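Local coordinates for protein beta-L-arabinobiosidase (Bacteroides thetaiotaomicron, PDB 5MQR) that probably hydrolyses arabinose-containing glycosides of plant pectin and may also possess exo-alpha-sialidase activity, at residues K302-S307 with T323-S328; K902-W907 with Q967-D972; G691-L696 with K704-A709. All blocks are in the same frame, centred on the assembly; numbering follows the deposited sequence.

Interaction 1 of 3, residues K302-S307 with T323-S328; sequences KGFVNS and TVYNPS
F304 and Y325 meet inside the BNR repeat-like region, where the connection from strand 299-300 to strand 311-315 of the next antiparallel sheet packs against the end of strand 321-325 and the loop after it, consistent with a link between propeller blades. The two rings meet obliquely, planes 58° apart, with F304 CD2 3.5 Å from Y325 CZ. T323 OG1 reaches the F304 ring in its plane, 3.6 Å from F304 CE2. With CG between the backbone N and carbonyl carbon (chi1 59°), the Y325 ring presents its CE2 edge to V305 O, 3.2 Å away. That oxygen also takes a CA-H contact from P327, the centre of an inverse gamma turn, at 3.0 Å from P327 CA. Y325 OH bonds to S337 OG and to a water shared with V305 N. Replacing Y325 by an alanine is likely to leave F304 without its ring neighbour and both S337 OG and the water without their hydroxyl partner. N306 ND2 donates to N326 O at 3.0 Å and 161°, N326 O lying in the N306 amide plane, and its second bond goes to a water held by N326 N and OD1. The buried amide nitrogen thus has two acceptors, which should fix its rotation.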
ATOM      1  N   LYS A 302     -17.943  -4.781  19.710  1.00 29.57           N
ATOM      2  CA  LYS A 302     -18.616  -5.740  18.836  1.00 30.68           C
ATOM      3  C   LYS A 302     -17.634  -6.244  17.799  1.00 28.28           C
ATOM      4  O   LYS A 302     -16.821  -5.474  17.265  1.00 27.79           O
ATOM      5  CB  LYS A 302     -19.873  -5.135  18.176  1.00 33.50           C
ATOM      6  CG  LYS A 302     -20.985  -4.941  19.197  1.00 37.42           C
ATOM      7  CD  LYS A 302     -22.326  -4.503  18.620  1.00 40.89           C
ATOM      8  CE  LYS A 302     -23.364  -4.428  19.760  1.00 44.43           C
ATOM      9  NZ  LYS A 302     -24.780  -4.339  19.258  1.00 46.36           N
ATOM     10  N   GLY A 303     -17.669  -7.547  17.580  1.00 26.25           N
ATOM     11  CA  GLY A 303     -16.825  -8.186  16.589  1.00 25.85           C
ATOM     12  C   GLY A 303     -15.425  -8.598  17.045  1.00 25.38           C
ATOM     13  O   GLY A 303     -14.823  -9.503  16.431  1.00 25.26           O
ATOM     14  N   PHE A 304     -14.892  -7.934  18.071  1.00 24.33           N
ATOM     15  CA  PHE A 304     -13.579  -8.280  18.604  1.00 23.93           C
ATOM     16  C   PHE A 304     -13.641  -9.649  19.289  1.00 24.48           C
ATOM     17  O   PHE A 304     -14.555  -9.947  20.070  1.00 24.96           O
ATOM     18  CB  PHE A 304     -13.048  -7.220  19.600  1.00 23.25           C
ATOM     19  CG  PHE A 304     -12.308  -6.098  18.956  1.00 22.28           C
ATOM     20  CD1 PHE A 304     -12.974  -4.948  18.537  1.00 22.44           C
ATOM     21  CD2 PHE A 304     -10.938  -6.178  18.768  1.00 22.16           C
ATOM     22  CE1 PHE A 304     -12.289  -3.910  17.912  1.00 21.61           C
ATOM     23  CE2 PHE A 304     -10.241  -5.132  18.174  1.00 21.64           C
ATOM     24  CZ  PHE A 304     -10.924  -4.000  17.737  1.00 21.60           C
ATOM     25  N   VAL A 305     -12.672 -10.485  18.947  1.00 24.26           N
ATOM     26  CA  VAL A 305     -12.433 -11.727  19.659  1.00 24.02           C
ATOM     27  C   VAL A 305     -11.273 -11.432  20.606  1.00 24.13           C
ATOM     28  O   VAL A 305     -10.173 -11.117  20.172  1.00 23.31           O
ATOM     29  CB  VAL A 305     -12.125 -12.879  18.669  1.00 23.48           C
ATOM     30  CG1 VAL A 305     -11.999 -14.215  19.398  1.00 23.23           C
ATOM     31  CG2 VAL A 305     -13.231 -12.927  17.615  1.00 23.07           C
ATOM     32  N   ASN A 306     -11.553 -11.521  21.901  1.00 24.71           N
ATOM     33  CA  ASN A 306     -10.628 -11.154  22.939  1.00 25.33           C
ATOM     34  C   ASN A 306     -11.202 -11.689  24.222  1.00 26.39           C
ATOM     35  O   ASN A 306     -12.419 -11.853  24.378  1.00 26.28           O
ATOM     36  CB  ASN A 306     -10.444  -9.623  23.024  1.00 25.23           C
ATOM     37  CG  ASN A 306      -9.267  -9.205  23.908  1.00 25.49           C
ATOM     38  OD1 ASN A 306      -9.424  -8.380  24.809  1.00 25.94           O
ATOM     39  ND2 ASN A 306      -8.093  -9.786  23.670  1.00 25.25           N
ATOM     40  N   SER A 307     -10.308 -11.965  25.151  1.00 28.08           N
ATOM     41  CA  SER A 307     -10.705 -12.567  26.405  1.00 29.79           C
ATOM     42  C   SER A 307      -9.984 -11.824  27.529  1.00 30.50           C
ATOM     43  O   SER A 307     -10.154 -10.618  27.661  1.00 30.50           O
ATOM     44  CB  SER A 307     -10.418 -14.075  26.337  1.00 29.87           C
ATOM     45  OG  SER A 307     -10.668 -14.707  27.567  1.00 31.64           O
ATOM     46  N   THR A 323      -4.953  -1.769  17.339  1.00 21.11           N
ATOM     47  CA  THR A 323      -5.137  -2.561  18.554  1.00 21.66           C
ATOM     48  C   THR A 323      -4.240  -3.779  18.463  1.00 21.72           C
ATOM     49  O   THR A 323      -4.053  -4.314  17.375  1.00 22.40           O
ATOM     50  CB  THR A 323      -6.595  -2.990  18.755  1.00 21.37           C
ATOM     51  OG1 THR A 323      -7.168  -3.326  17.484  1.00 21.53           O
ATOM     52  CG2 THR A 323      -7.368  -1.886  19.362  1.00 21.68           C
ATOM     53  N   VAL A 324      -3.663  -4.178  19.595  1.00 21.99           N
ATOM     54  CA  VAL A 324      -2.823  -5.372  19.703  1.00 21.71           C
ATOM     55  C   VAL A 324      -3.377  -6.207  20.843  1.00 21.61           C
ATOM     56  O   VAL A 324      -3.659  -5.691  21.918  1.00 21.89           O
ATOM     57  CB  VAL A 324      -1.344  -4.999  19.934  1.00 22.18           C
ATOM     58  CG1 VAL A 324      -0.469  -6.236  20.061  1.00 22.01           C
ATOM     59  CG2 VAL A 324      -0.861  -4.141  18.760  1.00 22.41           C
ATOM     60  N   TYR A 325      -3.594  -7.486  20.572  1.00 21.21           N
ATOM     61  CA  TYR A 325      -4.354  -8.351  21.462  1.00 20.72           C
ATOM     62  C   TYR A 325      -4.269  -9.798  21.036  1.00 20.23           C
ATOM     63  O   TYR A 325      -3.878 -10.092  19.919  1.00 19.55           O
ATOM     64  CB  TYR A 325      -5.830  -7.940  21.514  1.00 21.08           C
ATOM     65  CG  TYR A 325      -6.604  -7.954  20.195  1.00 20.65           C
ATOM     66  CD1 TYR A 325      -6.361  -7.008  19.198  1.00 20.80           C
ATOM     67  CD2 TYR A 325      -7.609  -8.881  19.963  1.00 20.76           C
ATOM     68  CE1 TYR A 325      -7.092  -6.994  18.003  1.00 20.66           C
ATOM     69  CE2 TYR A 325      -8.337  -8.878  18.770  1.00 20.82           C
ATOM     70  CZ  TYR A 325      -8.076  -7.929  17.797  1.00 20.50           C
ATOM     71  OH  TYR A 325      -8.764  -7.939  16.629  1.00 20.14           O
ATOM     72  N   ASN A 326      -4.667 -10.686  21.944  1.00 20.43           N
ATOM     73  CA  ASN A 326      -4.917 -12.098  21.628  1.00 20.75           C
ATOM     74  C   ASN A 326      -6.339 -12.174  21.053  1.00 20.50           C
ATOM     75  O   ASN A 326      -7.278 -11.936  21.788  1.00 20.52           O
ATOM     76  CB  ASN A 326      -4.793 -12.994  22.873  1.00 21.14           C
ATOM     77  CG  ASN A 326      -3.419 -12.884  23.547  1.00 21.65           C
ATOM     78  OD1 ASN A 326      -3.269 -12.239  24.615  1.00 22.59           O
ATOM     79  ND2 ASN A 326      -2.409 -13.511  22.933  1.00 21.03           N
ATOM     80  N   PRO A 327      -6.485 -12.510  19.750  1.00 20.46           N
ATOM     81  CA  PRO A 327      -7.773 -12.582  19.067  1.00 20.82           C
ATOM     82  C   PRO A 327      -8.451 -13.937  19.329  1.00 21.62           C
ATOM     83  O   PRO A 327      -8.833 -14.658  18.403  1.00 21.43           O
ATOM     84  CB  PRO A 327      -7.371 -12.407  17.599  1.00 20.31           C
ATOM     85  CG  PRO A 327      -6.086 -13.160  17.523  1.00 20.18           C
ATOM     86  CD  PRO A 327      -5.393 -12.911  18.831  1.00 20.06           C
ATOM     87  N   SER A 328      -8.585 -14.285  20.603  1.00 22.49           N
ATOM     88  CA  SER A 328      -8.796 -15.662  20.973  1.00 22.98           C
ATOM     89  C   SER A 328      -9.148 -15.797  22.432  1.00 23.14           C
ATOM     90  O   SER A 328      -8.874 -14.892  23.234  1.00 22.60           O
ATOM     91  CB  SER A 328      -7.517 -16.461  20.674  1.00 23.20           C
ATOM     92  OG  SER A 328      -7.701 -17.837  20.970  1.00 24.02           O
TER
HETATM   93  O   HOH W   1     -10.807  -9.977  16.586  1.00 21.23           O
HETATM   94  O   HOH W   2      -5.275 -10.435  24.774  1.00 22.76           O

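Interaction 2 of 3, residues K902-W907 with Q967-D972; sequences KYEVAW and QTVLSD
E904 faces T968 and V969 across the contact, and the polar bonds there are long. The E904 side chain sets CG anti to the carbonyl carbon (chi1 -77°) and runs extended from there, which carries the carboxylate to the backbone of the loop. Its OE1 accepts from T968 N at 3.3 Å; the bond is weak by length yet almost straight, at 174°. T968 OG1 donates to the same E904 OE1 at 3.5 Å, also weakly, so backbone and hydroxyl of one residue converge on a single oxygen.

A second set of polar bonds stays inside the loop. The Q967 amide folds onto its own chain: OE1 takes L970 N at 2.6 Å, in the carbonyl plane, and V969 N more weakly, while NE2 gives back a bond to a lone pair of L970 O. Both backbone polar atoms of L970 are thereby tied to one side chain, which probably stabilises the shape of the loop.

A methyl also packs against the carboxylate: V969 CG2 lies 3.3 Å from E904 OE1 as the two side chains pass in opposite directions. The apolar contacts centre on W907. V969 CG1 lies 4.2 Å from W907 CB, and L970 crosses W907 at about a right angle, bringing CD1 obliquely to 3.9 Å from W907 CE3; the indole itself stacks with F961 and Y889.

The short, weakly bonded helix at 901-904 and the residues after it thus meet the link between helices 948-964 and 972-985, with S971 at the N-cap position, a contact between helix-linking segments consistent with the (alpha/alpha)6 toroid of six-hairpin glycosidases.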
ATOM      1  N   LYS A 902      -4.631  36.408 -23.663  1.00 47.42           N
ATOM      2  CA  LYS A 902      -5.710  36.562 -24.625  1.00 46.66           C
ATOM      3  C   LYS A 902      -6.279  35.256 -25.182  1.00 43.45           C
ATOM      4  O   LYS A 902      -7.454  35.214 -25.452  1.00 42.19           O
ATOM      5  CB  LYS A 902      -5.346  37.518 -25.769  1.00 48.40           C
ATOM      6  CG  LYS A 902      -4.244  37.047 -26.703  1.00 49.46           C
ATOM      7  CD  LYS A 902      -4.315  37.838 -28.000  1.00 50.59           C
ATOM      8  CE  LYS A 902      -3.091  37.632 -28.874  1.00 51.29           C
ATOM      9  NZ  LYS A 902      -3.494  37.723 -30.303  1.00 51.81           N
ATOM     10  N   TYR A 903      -5.473  34.200 -25.319  1.00 41.72           N
ATOM     11  CA  TYR A 903      -5.986  32.914 -25.840  1.00 39.41           C
ATOM     12  C   TYR A 903      -6.843  32.151 -24.823  1.00 38.44           C
ATOM     13  O   TYR A 903      -7.719  31.406 -25.241  1.00 36.31           O
ATOM     14  CB  TYR A 903      -4.870  32.026 -26.383  1.00 37.94           C
ATOM     15  CG  TYR A 903      -4.062  32.658 -27.486  1.00 38.13           C
ATOM     16  CD1 TYR A 903      -4.657  33.038 -28.684  1.00 37.89           C
ATOM     17  CD2 TYR A 903      -2.685  32.870 -27.341  1.00 38.41           C
ATOM     18  CE1 TYR A 903      -3.911  33.616 -29.697  1.00 38.30           C
ATOM     19  CE2 TYR A 903      -1.937  33.451 -28.347  1.00 38.64           C
ATOM     20  CZ  TYR A 903      -2.550  33.821 -29.526  1.00 38.90           C
ATOM     21  OH  TYR A 903      -1.799  34.420 -30.528  1.00 39.49           O
ATOM     22  N   GLU A 904      -6.597  32.354 -23.520  1.00 39.95           N
ATOM     23  CA  GLU A 904      -7.355  31.694 -22.409  1.00 41.46           C
ATOM     24  C   GLU A 904      -8.858  31.735 -22.606  1.00 39.23           C
ATOM     25  O   GLU A 904      -9.555  30.750 -22.389  1.00 37.84           O
ATOM     26  CB  GLU A 904      -7.115  32.360 -21.034  1.00 44.74           C
ATOM     27  CG  GLU A 904      -5.794  32.054 -20.342  1.00 48.37           C
ATOM     28  CD  GLU A 904      -5.796  32.325 -18.815  1.00 51.00           C
ATOM     29  OE1 GLU A 904      -6.866  32.264 -18.152  1.00 51.31           O
ATOM     30  OE2 GLU A 904      -4.687  32.572 -18.265  1.00 53.57           O
ATOM     31  N   VAL A 905      -9.347  32.901 -22.985  1.00 38.13           N
ATOM     32  CA  VAL A 905     -10.774  33.151 -23.031  1.00 37.28           C
ATOM     33  C   VAL A 905     -11.526  32.124 -23.909  1.00 35.06           C
ATOM     34  O   VAL A 905     -12.668  31.829 -23.618  1.00 34.15           O
ATOM     35  CB  VAL A 905     -11.047  34.606 -23.455  1.00 39.11           C
ATOM     36  CG1 VAL A 905     -10.767  34.786 -24.929  1.00 39.95           C
ATOM     37  CG2 VAL A 905     -12.472  35.018 -23.141  1.00 40.13           C
ATOM     38  N   ALA A 906     -10.883  31.549 -24.931  1.00 33.22           N
ATOM     39  CA  ALA A 906     -11.473  30.444 -25.717  1.00 32.38           C
ATOM     40  C   ALA A 906     -12.015  29.280 -24.875  1.00 30.84           C
ATOM     41  O   ALA A 906     -13.046  28.688 -25.181  1.00 28.89           O
ATOM     42  CB  ALA A 906     -10.466  29.915 -26.738  1.00 32.54           C
ATOM     43  N   TRP A 907     -11.304  28.980 -23.801  1.00 30.57           N
ATOM     44  CA  TRP A 907     -11.661  27.884 -22.929  1.00 30.32           C
ATOM     45  C   TRP A 907     -12.905  28.142 -22.066  1.00 31.54           C
ATOM     46  O   TRP A 907     -13.440  27.202 -21.474  1.00 30.58           O
ATOM     47  CB  TRP A 907     -10.456  27.491 -22.064  1.00 29.54           C
ATOM     48  CG  TRP A 907      -9.423  26.807 -22.869  1.00 28.78           C
ATOM     49  CD1 TRP A 907      -8.250  27.322 -23.310  1.00 29.01           C
ATOM     50  CD2 TRP A 907      -9.482  25.474 -23.342  1.00 28.01           C
ATOM     51  NE1 TRP A 907      -7.564  26.388 -24.045  1.00 28.77           N
ATOM     52  CE2 TRP A 907      -8.297  25.236 -24.074  1.00 28.35           C
ATOM     53  CE3 TRP A 907     -10.421  24.452 -23.225  1.00 27.38           C
ATOM     54  CZ2 TRP A 907      -8.031  24.011 -24.687  1.00 27.84           C
ATOM     55  CZ3 TRP A 907     -10.159  23.230 -23.835  1.00 27.11           C
ATOM     56  CH2 TRP A 907      -8.967  23.019 -24.549  1.00 27.06           C
ATOM     57  N   GLN A 967      -2.999  29.606 -15.939  1.00 38.05           N
ATOM     58  CA  GLN A 967      -4.325  29.508 -16.463  1.00 38.06           C
ATOM     59  C   GLN A 967      -5.279  29.613 -15.303  1.00 38.15           C
ATOM     60  O   GLN A 967      -5.111  28.920 -14.328  1.00 36.55           O
ATOM     61  CB  GLN A 967      -4.353  28.132 -17.104  1.00 38.23           C
ATOM     62  CG  GLN A 967      -5.633  27.659 -17.674  1.00 37.29           C
ATOM     63  CD  GLN A 967      -6.621  27.182 -16.658  1.00 35.84           C
ATOM     64  OE1 GLN A 967      -7.738  27.651 -16.668  1.00 35.78           O
ATOM     65  NE2 GLN A 967      -6.236  26.252 -15.797  1.00 34.73           N
ATOM     66  N   THR A 968      -6.272  30.485 -15.397  1.00 40.12           N
ATOM     67  CA  THR A 968      -7.216  30.704 -14.285  1.00 41.63           C
ATOM     68  C   THR A 968      -8.682  30.466 -14.685  1.00 41.33           C
ATOM     69  O   THR A 968      -9.584  30.749 -13.899  1.00 43.24           O
ATOM     70  CB  THR A 968      -7.079  32.143 -13.726  1.00 42.72           C
ATOM     71  OG1 THR A 968      -7.241  33.066 -14.805  1.00 44.50           O
ATOM     72  CG2 THR A 968      -5.693  32.362 -13.075  1.00 43.20           C
ATOM     73  N   VAL A 969      -8.920  29.923 -15.872  1.00 39.25           N
ATOM     74  CA  VAL A 969     -10.277  29.751 -16.381  1.00 38.65           C
ATOM     75  C   VAL A 969     -10.939  28.417 -15.950  1.00 36.59           C
ATOM     76  O   VAL A 969     -12.117  28.384 -15.628  1.00 36.37           O
ATOM     77  CB  VAL A 969     -10.279  29.958 -17.913  1.00 39.77           C
ATOM     78  CG1 VAL A 969     -11.560  29.464 -18.567  1.00 40.26           C
ATOM     79  CG2 VAL A 969     -10.089  31.440 -18.221  1.00 40.98           C
ATOM     80  N   LEU A 970     -10.177  27.338 -15.922  1.00 34.68           N
ATOM     81  CA  LEU A 970     -10.694  26.002 -15.720  1.00 34.04           C
ATOM     82  C   LEU A 970     -10.165  25.377 -14.423  1.00 33.66           C
ATOM     83  O   LEU A 970      -8.963  25.384 -14.181  1.00 33.77           O
ATOM     84  CB  LEU A 970     -10.265  25.124 -16.888  1.00 33.69           C
ATOM     85  CG  LEU A 970     -10.799  25.498 -18.265  1.00 33.92           C
ATOM     86  CD1 LEU A 970     -10.185  24.581 -19.307  1.00 33.38           C
ATOM     87  CD2 LEU A 970     -12.318  25.398 -18.279  1.00 33.72           C
ATOM     88  N   SER A 971     -11.074  24.838 -13.614  1.00 32.38           N
ATOM     89  CA  SER A 971     -10.713  24.077 -12.435  1.00 31.57           C
ATOM     90  C   SER A 971     -10.685  22.576 -12.757  1.00 30.30           C
ATOM     91  O   SER A 971     -11.153  22.124 -13.791  1.00 29.08           O
ATOM     92  CB  SER A 971     -11.720  24.344 -11.306  1.00 31.22           C
ATOM     93  OG  SER A 971     -13.016  23.968 -11.708  1.00 31.29           O
ATOM     94  N   ASP A 972     -10.137  21.812 -11.828  1.00 30.27           N
ATOM     95  CA  ASP A 972     -10.215  20.358 -11.876  1.00 30.21           C
ATOM     96  C   ASP A 972     -11.666  19.839 -12.011  1.00 29.44           C
ATOM     97  O   ASP A 972     -11.910  18.898 -12.775  1.00 28.60           O
ATOM     98  CB  ASP A 972      -9.517  19.727 -10.652  1.00 30.33           C
ATOM     99  CG  ASP A 972      -7.999  19.927 -10.663  1.00 31.17           C
ATOM    100  OD1 ASP A 972      -7.473  20.473 -11.653  1.00 31.92           O
ATOM    101  OD2 ASP A 972      -7.331  19.550  -9.662  1.00 31.95           O
TER

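Interaction 3 of 3, residues G691-L696 with K704-A709; sequences GMTEFL and KYNLIA
E694 holds CG anti to its backbone N (chi1 177°) and continues extended, while I708 places CG2 anti to its own N, and the two side chains cross at about a right angle, with E694 OE1 3.2 Å from I708 CG2. The other branch of I708 ends at CD1, in contact with the edge of the F695 ring, 3.9 Å from F695 CD2. A bound HEPES buffer molecule lies about 6 Å from the F695 side chain. N706 brings ND2 to 3.1 Å from F695 O, but the angle is too poor for a hydrogen bond. That amide is held from the intervening chain: ND2 donates to V697 O, and OD1 accepts from R699 N and S702 OG. L707 CD2 rests 3.4 Å from M692 O.

Water supplies the polar joints between the segments. One gives a proton to M692 O at 2.7 Å and accepts from I708 N at 2.9 Å. A second accepts from E694 N and donates to F695 O and N706 O. Another links E694 OE1 to I708 O, and N706 ND2 also reaches a water shared with L696 O.

No hydrogen bond passes directly across. Strand 691-692 pairs antiparallel with 683-684; the turn following it and the approach to helix 712-719 are joined by one apolar side-chain pair, methyls resting on oxygens, and bound water, which satisfies backbone groups that the buried segments do not pair with each other.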
ATOM      1  N   GLY A 691      -2.702  -5.227 -37.941  1.00 24.92           N
ATOM      2  CA  GLY A 691      -3.290  -3.956 -38.316  1.00 24.99           C
ATOM      3  C   GLY A 691      -4.252  -3.546 -37.221  1.00 24.34           C
ATOM      4  O   GLY A 691      -4.586  -4.378 -36.364  1.00 24.10           O
HETATM    5  N   MSE A 692      -4.661  -2.271 -37.231  1.00 24.14           N
HETATM    6  CA  MSE A 692      -5.696  -1.749 -36.329  1.00 24.02           C
HETATM    7  C   MSE A 692      -6.808  -1.093 -37.115  1.00 24.21           C
HETATM    8  O   MSE A 692      -6.608  -0.064 -37.785  1.00 24.54           O
HETATM    9  CB  MSE A 692      -5.147  -0.803 -35.259  1.00 24.26           C
HETATM   10  CG  MSE A 692      -6.253  -0.248 -34.374  1.00 24.16           C
HETATM   11 SE   MSE A 692      -5.533   0.345 -32.636  1.00 25.41          SE
HETATM   12  CE  MSE A 692      -5.412  -1.369 -31.652  1.00 24.70           C
ATOM     13  N   THR A 693      -8.003  -1.672 -36.989  1.00 23.87           N
ATOM     14  CA  THR A 693      -9.207  -1.165 -37.610  1.00 24.06           C
ATOM     15  C   THR A 693      -9.863  -0.018 -36.823  1.00 23.86           C
ATOM     16  O   THR A 693      -9.514   0.256 -35.655  1.00 23.24           O
ATOM     17  CB  THR A 693     -10.235  -2.301 -37.765  1.00 24.34           C
ATOM     18  OG1 THR A 693     -10.424  -2.935 -36.497  1.00 24.00           O
ATOM     19  CG2 THR A 693      -9.744  -3.355 -38.768  1.00 24.76           C
ATOM     20  N   GLU A 694     -10.803   0.641 -37.507  1.00 23.70           N
ATOM     21  CA  GLU A 694     -11.653   1.706 -36.974  1.00 23.81           C
ATOM     22  C   GLU A 694     -13.098   1.163 -36.835  1.00 23.93           C
ATOM     23  O   GLU A 694     -13.656   1.139 -35.709  1.00 23.23           O
ATOM     24  CB  GLU A 694     -11.595   2.935 -37.904  1.00 24.47           C
ATOM     25  CG  GLU A 694     -12.483   4.104 -37.515  1.00 24.74           C
ATOM     26  CD  GLU A 694     -12.684   5.131 -38.625  1.00 25.35           C
ATOM     27  OE1 GLU A 694     -11.748   5.876 -38.965  1.00 25.14           O
ATOM     28  OE2 GLU A 694     -13.820   5.240 -39.114  1.00 26.86           O
ATOM     29  N   PHE A 695     -13.676   0.757 -37.982  1.00 24.18           N
ATOM     30  CA  PHE A 695     -14.930   0.009 -38.052  1.00 24.53           C
ATOM     31  C   PHE A 695     -14.576  -1.468 -38.075  1.00 25.15           C
ATOM     32  O   PHE A 695     -13.649  -1.867 -38.802  1.00 26.17           O
ATOM     33  CB  PHE A 695     -15.670   0.276 -39.360  1.00 25.00           C
ATOM     34  CG  PHE A 695     -16.454   1.561 -39.395  1.00 25.03           C
ATOM     35  CD1 PHE A 695     -17.730   1.617 -38.874  1.00 25.09           C
ATOM     36  CD2 PHE A 695     -15.940   2.682 -40.014  1.00 25.50           C
ATOM     37  CE1 PHE A 695     -18.485   2.779 -38.945  1.00 25.36           C
ATOM     38  CE2 PHE A 695     -16.672   3.853 -40.088  1.00 25.75           C
ATOM     39  CZ  PHE A 695     -17.956   3.899 -39.554  1.00 25.92           C
ATOM     40  N   LEU A 696     -15.321  -2.286 -37.333  1.00 25.05           N
ATOM     41  CA  LEU A 696     -15.200  -3.753 -37.460  1.00 25.40           C
ATOM     42  C   LEU A 696     -15.843  -4.238 -38.764  1.00 25.65           C
ATOM     43  O   LEU A 696     -15.272  -5.069 -39.455  1.00 25.38           O
ATOM     44  CB  LEU A 696     -15.821  -4.497 -36.281  1.00 25.20           C
ATOM     45  CG  LEU A 696     -15.215  -4.217 -34.911  1.00 25.45           C
ATOM     46  CD1 LEU A 696     -16.002  -4.995 -33.866  1.00 25.39           C
ATOM     47  CD2 LEU A 696     -13.752  -4.605 -34.847  1.00 25.78           C
ATOM     48  N   LYS A 704      -6.432  -1.739 -47.789  1.00 33.05           N
ATOM     49  CA  LYS A 704      -6.277  -3.186 -47.563  1.00 33.29           C
ATOM     50  C   LYS A 704      -6.580  -3.519 -46.097  1.00 32.00           C
ATOM     51  O   LYS A 704      -6.389  -2.675 -45.197  1.00 30.81           O
ATOM     52  CB  LYS A 704      -4.859  -3.652 -47.926  1.00 35.16           C
ATOM     53  CG  LYS A 704      -4.420  -3.399 -49.383  1.00 37.06           C
ATOM     54  CD  LYS A 704      -3.219  -4.258 -49.815  1.00 38.53           C
ATOM     55  CE  LYS A 704      -1.903  -3.764 -49.220  1.00 39.84           C
ATOM     56  NZ  LYS A 704      -0.890  -4.839 -48.896  1.00 41.09           N
ATOM     57  N   TYR A 705      -7.096  -4.725 -45.873  1.00 30.97           N
ATOM     58  CA  TYR A 705      -7.399  -5.227 -44.529  1.00 30.43           C
ATOM     59  C   TYR A 705      -8.382  -4.343 -43.726  1.00 29.32           C
ATOM     60  O   TYR A 705      -8.325  -4.280 -42.496  1.00 29.49           O
ATOM     61  CB  TYR A 705      -6.088  -5.461 -43.758  1.00 30.75           C
ATOM     62  CG  TYR A 705      -4.985  -5.938 -44.657  1.00 32.27           C
ATOM     63  CD1 TYR A 705      -5.186  -7.030 -45.519  1.00 33.88           C
ATOM     64  CD2 TYR A 705      -3.751  -5.275 -44.711  1.00 32.99           C
ATOM     65  CE1 TYR A 705      -4.193  -7.452 -46.401  1.00 34.98           C
ATOM     66  CE2 TYR A 705      -2.742  -5.707 -45.573  1.00 34.52           C
ATOM     67  CZ  TYR A 705      -2.965  -6.787 -46.419  1.00 35.15           C
ATOM     68  OH  TYR A 705      -1.981  -7.195 -47.275  1.00 36.00           O
ATOM     69  N   ASN A 706      -9.292  -3.681 -44.433  1.00 28.31           N
ATOM     70  CA  ASN A 706     -10.280  -2.780 -43.842  1.00 27.79           C
ATOM     71  C   ASN A 706      -9.688  -1.569 -43.047  1.00 27.14           C
ATOM     72  O   ASN A 706     -10.338  -0.995 -42.170  1.00 26.11           O
ATOM     73  CB  ASN A 706     -11.281  -3.593 -42.997  1.00 26.96           C
ATOM     74  CG  ASN A 706     -12.593  -2.889 -42.806  1.00 26.74           C
ATOM     75  OD1 ASN A 706     -13.110  -2.245 -43.727  1.00 26.77           O
ATOM     76  ND2 ASN A 706     -13.147  -2.993 -41.597  1.00 26.75           N
ATOM     77  N   LEU A 707      -8.476  -1.161 -43.400  1.00 27.26           N
ATOM     78  CA  LEU A 707      -7.806  -0.083 -42.684  1.00 27.07           C
ATOM     79  C   LEU A 707      -8.297   1.289 -43.134  1.00 26.92           C
ATOM     80  O   LEU A 707      -8.409   1.558 -44.324  1.00 27.13           O
ATOM     81  CB  LEU A 707      -6.298  -0.191 -42.861  1.00 27.79           C
ATOM     82  CG  LEU A 707      -5.657  -1.448 -42.266  1.00 28.23           C
ATOM     83  CD1 LEU A 707      -4.190  -1.535 -42.676  1.00 28.87           C
ATOM     84  CD2 LEU A 707      -5.797  -1.466 -40.750  1.00 27.80           C
ATOM     85  N   ILE A 708      -8.607   2.131 -42.158  1.00 26.27           N
ATOM     86  CA  ILE A 708      -9.009   3.504 -42.377  1.00 26.10           C
ATOM     87  C   ILE A 708      -8.069   4.423 -41.562  1.00 26.01           C
ATOM     88  O   ILE A 708      -7.882   4.225 -40.364  1.00 24.95           O
ATOM     89  CB  ILE A 708     -10.465   3.685 -41.939  1.00 25.79           C
ATOM     90  CG1 ILE A 708     -11.390   2.849 -42.825  1.00 26.05           C
ATOM     91  CG2 ILE A 708     -10.866   5.154 -41.961  1.00 25.83           C
ATOM     92  CD1 ILE A 708     -12.788   2.669 -42.284  1.00 25.92           C
ATOM     93  N   ALA A 709      -7.513   5.443 -42.215  1.00 26.21           N
ATOM     94  CA  ALA A 709      -6.441   6.263 -41.628  1.00 26.28           C
ATOM     95  C   ALA A 709      -6.870   7.392 -40.706  1.00 25.92           C
ATOM     96  O   ALA A 709      -6.035   8.010 -40.051  1.00 25.47           O
ATOM     97  CB  ALA A 709      -5.596   6.859 -42.732  1.00 26.93           C
TER
HETATM   98  O   HOH W   3      -8.085   1.660 -39.299  1.00 19.53           O
HETATM   99  O   HOH W   4     -11.964  -0.146 -40.046  1.00 21.74           O
HETATM  100  O   HOH W   5      -9.322   5.470 -38.376  1.00 21.78           O
HETATM  101  O   HOH W   6     -12.643  -5.038 -39.674  1.00 23.17           O

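How the interactions relate
Interaction 1 lies on the opposite side of the chain's centre from the other two, its centre 56 Å from that of interaction 2 and 62 Å from that of interaction 3. None touches another or shares an element. Interactions 1 and 3 are buried, whereas interaction 2 is partly buried and sits between helices of the glycoside hydrolase region, to which segment 704-709 of interaction 3 also belongs. Their chemistry differs accordingly. The propeller contact combines aromatic rings with one direct amide bond; the helical one offers a carboxylate two weak donors beside aliphatic packing; the turn at 691-696 relies on water in place of direct bonds.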